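PDB 4MKX: inositol dehydrogenase from Lactobacillus casei, which probably catalyses the NAD-dependent oxidation of scyllo-inositol, as a sugar alcohol dehydrogenase of the Gfo/Idh/MocA family. Local coordinates for residues 39-44 and 310-315; 30-35 and 305-310. One frame throughout, in Å; residues are numbered along the deposited sequence.

From the N terminus the chain runs through strand 18-23 into helix 27-38, whose residues 30-35 supply the first half of contact 2; residues 39-44, a turn and the first residues of strand 43-49, supply the first half of contact 1. Both partners lie on helix 304-319, where 305-310 meets the helix and 310-315 meets the turn. Contact 2 thus closes a loop of about 270 residues and contact 1 one of about 266. The segments alternate along the chain, so the two loops cross, sharing Glu310. Their centres lie about 9 Å apart. Together they lay one late helix against the first beta-alpha-beta unit of the Rossmann domain, and Glu311 of contact 1 bonds His32 of contact 2.

Contact 1 (39-44 and 310-315); sequences KIQHAK and EEQAFV
Gln41 and Gln312 meet through a pair of hydrogen bonds where the turn between helix 27-38 and strand 43-49 of the Rossmann fold faces helix 304-319. The turn, type II from Ile40 to Ala43, offers its backbone, and one side-chain amide answers both backbone polar groups of Gln41. Gln41 N gives its hydrogen to Gln312 OE1 at 2.8 Å, lying in the carbonyl plane on a lone pair of the acceptor. The return bond runs from Gln312 NE2 to Gln41 O at 3.1 Å and is nearly straight at the hydrogen (173°), although the donor stands 27° off the carbonyl plane of Gln41. Two bonds to one amide fix its flip and its rotation; NE2 also bonds Asn316 OD1, one helical turn on. To reach the turn, Gln312 sets CG anti to its backbone N (chi1 -168°) and then bends at chi2.

Next to this bridge, Ile40 slides past Gln312 in the opposite direction, its CG2 3.4 Å from Gln312 OE1. The other branch crosses Glu311 at about a right angle, with CD1 3.7 Å from Glu311 OE1. OE2 of the buried Glu311 is hydrogen-bonded to both His32 ND1 and Asn35 ND2 on helix 27-38, which would probably favour the charged form of the acid.

Val315 closes the apolar side, its CG2 packing against Ile40 CG2 and Ala43 CB. Gln41 also packs on Thr38 of a second subunit, so the turn lies at a subunit contact. Val315 CG1 rests 3.7 Å from both Gln41 O and His42 O.

Contact 2 (30-35 and 305-310); sequences KIHATN and QAFLSE
Helices 30-35 and 305-310 approach to 10.4 Å between their local axes and cross at -58°, bringing His32 and Asn35 against Phe307 and Leu308, with the CA atoms of Asn35 and Leu308 6.7 Å apart. No hydrogen bond spans the segments, so side-chain packing does the work. The His32 and Phe307 rings lie almost perpendicular, at 82°, and meet obliquely, CE1 of the histidine 4.1 Å from Phe307 CD1. Ile31 CG2 adds an apolar contact with Phe307 CD2 at 4.3 Å, and Phe299 and Met140 pack on the same phenyl group.

The side chains of Glu310 and His32 cross at about a right angle. Glu310 OE2 comes to the edge of the His32 ring, near the ring plane, 3.5 Å from CE1. Glu310 CG is wedged between its backbone N and carbonyl carbon (chi1 78°), and the chain then runs extended to its carboxylate. The ring nitrogens of His32 have other partners: ND1 bonds Glu311 and NE2 bonds Glu110, so its rotation is set from two ends, while Phe85 and Phe108 meet it edge-to-face.

Farther along, the side chain of Asn35 lies across Leu308 at about a right angle, with CD2 of the leucine 3.6 Å from Asn35 CG.

Helix 27-38 follows strand 18-23 and a glycine-rich turn (Gly24, Gly26, Gly29) consistent with the GxGxxG dinucleotide-binding motif; the contact thus packs a late helix against the first helix of a Rossmann fold.

Contact 1 (39-44 and 310-315)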
ATOM      1  N   LYS A  39      11.328 -31.379  -9.031  1.00 21.31           N
ATOM      2  CA  LYS A  39      11.056 -30.751  -7.744  1.00 19.59           C
ATOM      3  C   LYS A  39      10.196 -31.564  -6.796  1.00 21.30           C
ATOM      4  O   LYS A  39      10.241 -31.365  -5.584  1.00 26.70           O
ATOM      5  CB  LYS A  39      10.416 -29.381  -7.969  1.00 21.15           C
ATOM      6  CG  LYS A  39      11.337 -28.394  -8.665  1.00 25.21           C
ATOM      7  CD  LYS A  39      10.593 -27.117  -9.013  1.00 27.94           C
ATOM      8  CE  LYS A  39      11.428 -26.220  -9.910  1.00 35.94           C
ATOM      9  NZ  LYS A  39      12.788 -25.980  -9.346  0.49 32.08           N
ATOM     10  N   ILE A  40       9.394 -32.473  -7.339  1.00 18.30           N
ATOM     11  CA  ILE A  40       8.418 -33.164  -6.513  1.00 19.38           C
ATOM     12  C   ILE A  40       9.043 -34.381  -5.841  1.00 18.16           C
ATOM     13  O   ILE A  40       9.695 -35.205  -6.499  1.00 20.92           O
ATOM     14  CB  ILE A  40       7.155 -33.557  -7.331  1.00 15.34           C
ATOM     15  CG1 ILE A  40       6.453 -32.298  -7.860  1.00 16.38           C
ATOM     16  CG2 ILE A  40       6.193 -34.383  -6.483  1.00 17.31           C
ATOM     17  CD1 ILE A  40       5.968 -31.339  -6.770  1.00 16.12           C
ATOM     18  N   GLN A  41       8.853 -34.497  -4.527  1.00 17.35           N
ATOM     19  CA  GLN A  41       9.418 -35.620  -3.781  1.00 19.58           C
ATOM     20  C   GLN A  41       8.655 -36.892  -4.089  1.00 20.25           C
ATOM     21  O   GLN A  41       7.441 -36.852  -4.261  1.00 18.20           O
ATOM     22  CB  GLN A  41       9.301 -35.387  -2.277  1.00 22.93           C
ATOM     23  CG  GLN A  41       9.985 -34.155  -1.735  1.00 26.70           C
ATOM     24  CD  GLN A  41       9.743 -34.003  -0.243  1.00 30.25           C
ATOM     25  OE1 GLN A  41       9.055 -33.079   0.197  1.00 38.93           O
ATOM     26  NE2 GLN A  41      10.289 -34.928   0.542  1.00 32.18           N
ATOM     27  N   HIS A  42       9.369 -38.015  -4.122  1.00 20.05           N
ATOM     28  CA  HIS A  42       8.776 -39.348  -4.257  1.00 19.55           C
ATOM     29  C   HIS A  42       8.035 -39.533  -5.571  1.00 20.11           C
ATOM     30  O   HIS A  42       7.076 -40.292  -5.642  1.00 21.55           O
ATOM     31  CB  HIS A  42       7.837 -39.665  -3.089  1.00 23.82           C
ATOM     32  CG  HIS A  42       8.455 -39.467  -1.741  1.00 29.49           C
ATOM     33  ND1 HIS A  42       9.696 -39.973  -1.408  1.00 32.45           N
ATOM     34  CD2 HIS A  42       8.002 -38.824  -0.639  1.00 31.65           C
ATOM     35  CE1 HIS A  42       9.978 -39.646  -0.159  1.00 34.47           C
ATOM     36  NE2 HIS A  42       8.967 -38.947   0.329  1.00 32.70           N
ATOM     37  N   ALA A  43       8.490 -38.846  -6.609  1.00 19.44           N
ATOM     38  CA  ALA A  43       7.853 -38.959  -7.909  1.00 21.40           C
ATOM     39  C   ALA A  43       8.886 -39.007  -9.015  1.00 21.37           C
ATOM     40  O   ALA A  43       9.978 -38.444  -8.901  1.00 22.32           O
ATOM     41  CB  ALA A  43       6.896 -37.804  -8.134  1.00 20.67           C
ATOM     42  N   LYS A  44       8.530 -39.698 -10.090  1.00 18.77           N
ATOM     43  CA  LYS A  44       9.369 -39.777 -11.265  1.00 19.43           C
ATOM     44  C   LYS A  44       8.484 -39.567 -12.479  1.00 18.84           C
ATOM     45  O   LYS A  44       7.413 -40.166 -12.569  1.00 20.59           O
ATOM     46  CB  LYS A  44       9.999 -41.166 -11.324  1.00 22.99           C
ATOM     47  CG  LYS A  44      10.803 -41.449 -12.568  1.00 26.16           C
ATOM     48  CD  LYS A  44      11.406 -42.844 -12.483  1.00 25.96           C
ATOM     49  CE  LYS A  44      12.120 -43.229 -13.770  1.00 35.19           C
ATOM     50  NZ  LYS A  44      13.130 -42.214 -14.168  1.00 39.61           N
ATOM     51  N   GLU A 310      -0.046 -28.488  -5.231  1.00 10.74           N
ATOM     52  CA  GLU A 310      -1.077 -29.445  -5.637  1.00  9.95           C
ATOM     53  C   GLU A 310      -0.474 -30.728  -6.209  1.00 11.06           C
ATOM     54  O   GLU A 310      -1.042 -31.794  -6.037  1.00 11.75           O
ATOM     55  CB  GLU A 310      -2.098 -28.850  -6.623  1.00 10.40           C
ATOM     56  CG  GLU A 310      -1.614 -28.746  -8.062  1.00 12.27           C
ATOM     57  CD  GLU A 310      -2.648 -28.160  -9.009  1.00 11.47           C
ATOM     58  OE1 GLU A 310      -3.852 -28.107  -8.656  1.00 11.86           O
ATOM     59  OE2 GLU A 310      -2.248 -27.736 -10.118  1.00 11.66           O
ATOM     60  N   GLU A 311       0.659 -30.620  -6.901  1.00 11.23           N
ATOM     61  CA  GLU A 311       1.327 -31.801  -7.438  1.00  9.67           C
ATOM     62  C   GLU A 311       1.825 -32.661  -6.282  1.00 13.09           C
ATOM     63  O   GLU A 311       1.655 -33.878  -6.288  1.00 13.20           O
ATOM     64  CB  GLU A 311       2.501 -31.393  -8.336  1.00 10.66           C
ATOM     65  CG  GLU A 311       2.082 -30.705  -9.632  1.00 11.66           C
ATOM     66  CD  GLU A 311       3.149 -29.777 -10.152  1.00 12.87           C
ATOM     67  OE1 GLU A 311       4.192 -29.660  -9.481  1.00 13.49           O
ATOM     68  OE2 GLU A 311       2.950 -29.132 -11.202  1.00 12.16           O
ATOM     69  N   GLN A 312       2.439 -32.030  -5.286  1.00 12.69           N
ATOM     70  CA  GLN A 312       2.958 -32.785  -4.149  1.00 13.33           C
ATOM     71  C   GLN A 312       1.821 -33.413  -3.359  1.00 13.26           C
ATOM     72  O   GLN A 312       1.941 -34.545  -2.874  1.00 15.08           O
ATOM     73  CB  GLN A 312       3.812 -31.897  -3.238  1.00 12.85           C
ATOM     74  CG  GLN A 312       4.623 -32.683  -2.203  1.00 16.93           C
ATOM     75  CD  GLN A 312       5.698 -33.560  -2.840  1.00 17.60           C
ATOM     76  OE1 GLN A 312       6.699 -33.055  -3.351  1.00 18.50           O
ATOM     77  NE2 GLN A 312       5.495 -34.879  -2.810  1.00 16.59           N
ATOM     78  N   ALA A 313       0.710 -32.693  -3.239  1.00 12.76           N
ATOM     79  CA  ALA A 313      -0.437 -33.224  -2.519  1.00 13.58           C
ATOM     80  C   ALA A 313      -0.995 -34.474  -3.206  1.00 15.61           C
ATOM     81  O   ALA A 313      -1.428 -35.412  -2.539  1.00 16.61           O
ATOM     82  CB  ALA A 313      -1.522 -32.159  -2.379  1.00 14.41           C
ATOM     83  N   PHE A 314      -0.988 -34.484  -4.535  1.00 12.87           N
ATOM     84  CA  PHE A 314      -1.480 -35.642  -5.276  1.00 12.05           C
ATOM     85  C   PHE A 314      -0.596 -36.857  -5.013  1.00 17.17           C
ATOM     86  O   PHE A 314      -1.093 -37.944  -4.698  1.00 16.62           O
ATOM     87  CB  PHE A 314      -1.563 -35.319  -6.767  1.00 12.20           C
ATOM     88  CG  PHE A 314      -1.917 -36.500  -7.626  1.00 14.13           C
ATOM     89  CD1 PHE A 314      -3.206 -37.031  -7.619  1.00 15.72           C
ATOM     90  CD2 PHE A 314      -0.966 -37.057  -8.460  1.00 15.94           C
ATOM     91  CE1 PHE A 314      -3.529 -38.123  -8.422  1.00 14.68           C
ATOM     92  CE2 PHE A 314      -1.279 -38.146  -9.265  1.00 14.53           C
ATOM     93  CZ  PHE A 314      -2.568 -38.670  -9.252  1.00 14.94           C
ATOM     94  N   VAL A 315       0.713 -36.661  -5.113  1.00 14.10           N
ATOM     95  CA  VAL A 315       1.672 -37.736  -4.860  1.00 14.24           C
ATOM     96  C   VAL A 315       1.563 -38.270  -3.432  1.00 18.25           C
ATOM     97  O   VAL A 315       1.534 -39.488  -3.221  1.00 18.24           O
ATOM     98  CB  VAL A 315       3.113 -37.290  -5.180  1.00 14.86           C
ATOM     99  CG1 VAL A 315       4.122 -38.325  -4.689  1.00 16.17           C
ATOM    100  CG2 VAL A 315       3.275 -37.069  -6.674  1.00 16.04           C
TER

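Contact 2 (30-35 and 305-310)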
ATOM      1  N   LYS A  30       3.921 -28.583 -19.699  1.00 15.83           N
ATOM      2  CA  LYS A  30       5.365 -28.491 -19.498  1.00 17.66           C
ATOM      3  C   LYS A  30       5.707 -28.061 -18.081  1.00 16.90           C
ATOM      4  O   LYS A  30       6.702 -28.519 -17.516  1.00 17.23           O
ATOM      5  CB  LYS A  30       6.001 -27.550 -20.531  1.00 19.99           C
ATOM      6  CG  LYS A  30       6.169 -28.213 -21.897  1.00 24.95           C
ATOM      7  CD  LYS A  30       6.716 -27.267 -22.950  1.00 26.61           C
ATOM      8  CE  LYS A  30       6.943 -28.032 -24.254  1.00 32.88           C
ATOM      9  NZ  LYS A  30       7.646 -27.230 -25.290  1.00 39.50           N
ATOM     10  N   ILE A  31       4.887 -27.187 -17.503  1.00 15.67           N
ATOM     11  CA  ILE A  31       5.079 -26.804 -16.110  1.00 15.51           C
ATOM     12  C   ILE A  31       4.944 -28.006 -15.178  1.00 13.68           C
ATOM     13  O   ILE A  31       5.826 -28.267 -14.363  1.00 12.60           O
ATOM     14  CB  ILE A  31       4.112 -25.673 -15.700  1.00 16.75           C
ATOM     15  CG1 ILE A  31       4.432 -24.404 -16.501  1.00 18.97           C
ATOM     16  CG2 ILE A  31       4.195 -25.403 -14.199  1.00 15.59           C
ATOM     17  CD1 ILE A  31       3.396 -23.311 -16.368  1.00 22.11           C
ATOM     18  N   HIS A  32       3.851 -28.756 -15.307  1.00 11.01           N
ATOM     19  CA  HIS A  32       3.644 -29.934 -14.483  1.00 11.25           C
ATOM     20  C   HIS A  32       4.756 -30.952 -14.702  1.00 12.41           C
ATOM     21  O   HIS A  32       5.256 -31.553 -13.755  1.00 13.06           O
ATOM     22  CB  HIS A  32       2.299 -30.599 -14.811  1.00 11.23           C
ATOM     23  CG  HIS A  32       1.107 -29.887 -14.243  1.00 11.21           C
ATOM     24  ND1 HIS A  32       1.020 -29.508 -12.917  1.00 13.06           N
ATOM     25  CD2 HIS A  32      -0.069 -29.528 -14.808  1.00 12.63           C
ATOM     26  CE1 HIS A  32      -0.144 -28.924 -12.702  1.00 13.17           C
ATOM     27  NE2 HIS A  32      -0.831 -28.930 -13.834  1.00 12.76           N
ATOM     28  N   ALA A  33       5.113 -31.168 -15.963  1.00 11.14           N
ATOM     29  CA  ALA A  33       6.120 -32.177 -16.296  1.00 13.33           C
ATOM     30  C   ALA A  33       7.467 -31.824 -15.681  1.00 14.57           C
ATOM     31  O   ALA A  33       8.127 -32.676 -15.089  1.00 16.30           O
ATOM     32  CB  ALA A  33       6.251 -32.316 -17.801  1.00 15.30           C
ATOM     33  N   THR A  34       7.866 -30.566 -15.828  1.00 12.55           N
ATOM     34  CA  THR A  34       9.144 -30.102 -15.282  1.00 15.09           C
ATOM     35  C   THR A  34       9.146 -30.224 -13.766  1.00 16.47           C
ATOM     36  O   THR A  34      10.120 -30.683 -13.171  1.00 16.16           O
ATOM     37  CB  THR A  34       9.416 -28.651 -15.682  1.00 18.40           C
ATOM     38  OG1 THR A  34       9.414 -28.554 -17.109  1.00 19.79           O
ATOM     39  CG2 THR A  34      10.764 -28.171 -15.149  1.00 18.94           C
ATOM     40  N   ASN A  35       8.050 -29.817 -13.136  1.00 13.78           N
ATOM     41  CA  ASN A  35       7.959 -29.896 -11.688  1.00 13.40           C
ATOM     42  C   ASN A  35       8.052 -31.328 -11.183  1.00 16.20           C
ATOM     43  O   ASN A  35       8.793 -31.619 -10.247  1.00 15.77           O
ATOM     44  CB  ASN A  35       6.667 -29.250 -11.196  1.00 10.39           C
ATOM     45  CG  ASN A  35       6.697 -27.744 -11.255  1.00 12.69           C
ATOM     46  OD1 ASN A  35       7.754 -27.124 -11.426  1.00 16.44           O
ATOM     47  ND2 ASN A  35       5.533 -27.138 -11.102  1.00 13.04           N
ATOM     48  N   GLN A 305       3.883 -21.509  -6.849  1.00  9.74           N
ATOM     49  CA  GLN A 305       3.821 -22.236  -5.586  1.00  9.69           C
ATOM     50  C   GLN A 305       2.620 -23.161  -5.519  1.00  9.88           C
ATOM     51  O   GLN A 305       2.740 -24.301  -5.062  1.00  9.88           O
ATOM     52  CB  GLN A 305       3.792 -21.240  -4.411  1.00  9.64           C
ATOM     53  CG  GLN A 305       3.528 -21.894  -3.049  1.00 12.99           C
ATOM     54  CD  GLN A 305       2.062 -21.839  -2.644  1.00 12.20           C
ATOM     55  OE1 GLN A 305       1.443 -20.769  -2.642  1.00 13.20           O
ATOM     56  NE2 GLN A 305       1.495 -22.996  -2.321  1.00 13.03           N
ATOM     57  N   ALA A 306       1.474 -22.682  -5.987  1.00  9.04           N
ATOM     58  CA  ALA A 306       0.247 -23.476  -5.935  1.00  7.85           C
ATOM     59  C   ALA A 306       0.338 -24.723  -6.804  1.00 10.34           C
ATOM     60  O   ALA A 306      -0.175 -25.776  -6.434  1.00 10.20           O
ATOM     61  CB  ALA A 306      -0.946 -22.638  -6.355  1.00  9.20           C
ATOM     62  N   PHE A 307       0.968 -24.602  -7.968  1.00 10.65           N
ATOM     63  CA  PHE A 307       1.148 -25.773  -8.826  1.00  8.51           C
ATOM     64  C   PHE A 307       1.997 -26.838  -8.134  1.00 10.35           C
ATOM     65  O   PHE A 307       1.634 -28.015  -8.129  1.00 10.26           O
ATOM     66  CB  PHE A 307       1.781 -25.389 -10.172  1.00 10.06           C
ATOM     67  CG  PHE A 307       0.860 -24.639 -11.078  1.00  9.43           C
ATOM     68  CD1 PHE A 307      -0.435 -25.105 -11.321  1.00 10.27           C
ATOM     69  CD2 PHE A 307       1.266 -23.454 -11.681  1.00 12.59           C
ATOM     70  CE1 PHE A 307      -1.298 -24.403 -12.165  1.00 13.97           C
ATOM     71  CE2 PHE A 307       0.411 -22.751 -12.522  1.00 14.36           C
ATOM     72  CZ  PHE A 307      -0.877 -23.225 -12.759  1.00 15.11           C
ATOM     73  N   LEU A 308       3.133 -26.432  -7.572  1.00 10.88           N
ATOM     74  CA  LEU A 308       4.003 -27.364  -6.861  1.00  8.83           C
ATOM     75  C   LEU A 308       3.273 -28.020  -5.694  1.00 10.66           C
ATOM     76  O   LEU A 308       3.370 -29.228  -5.504  1.00 11.43           O
ATOM     77  CB  LEU A 308       5.268 -26.646  -6.364  1.00  9.44           C
ATOM     78  CG  LEU A 308       6.330 -26.397  -7.431  1.00 16.36           C
ATOM     79  CD1 LEU A 308       7.286 -25.283  -7.005  1.00 21.92           C
ATOM     80  CD2 LEU A 308       7.098 -27.691  -7.700  1.00 15.75           C
ATOM     81  N   SER A 309       2.528 -27.225  -4.927  1.00 10.31           N
ATOM     82  CA  SER A 309       1.812 -27.769  -3.786  1.00 10.43           C
ATOM     83  C   SER A 309       0.731 -28.774  -4.186  1.00 11.13           C
ATOM     84  O   SER A 309       0.596 -29.803  -3.538  1.00 11.77           O
ATOM     85  CB  SER A 309       1.211 -26.656  -2.923  1.00 11.40           C
ATOM     86  OG  SER A 309       2.251 -25.942  -2.262  1.00 13.20           O
ATOM     87  N   GLU A 310      -0.046 -28.488  -5.231  1.00 10.74           N
ATOM     88  CA  GLU A 310      -1.077 -29.445  -5.637  1.00  9.95           C
ATOM     89  C   GLU A 310      -0.474 -30.728  -6.209  1.00 11.06           C
ATOM     90  O   GLU A 310      -1.042 -31.794  -6.037  1.00 11.75           O
ATOM     91  CB  GLU A 310      -2.098 -28.850  -6.623  1.00 10.40           C
ATOM     92  CG  GLU A 310      -1.614 -28.746  -8.062  1.00 12.27           C
ATOM     93  CD  GLU A 310      -2.648 -28.160  -9.009  1.00 11.47           C
ATOM     94  OE1 GLU A 310      -3.852 -28.107  -8.656  1.00 11.86           O
ATOM     95  OE2 GLU A 310      -2.248 -27.736 -10.118  1.00 11.66           O
TER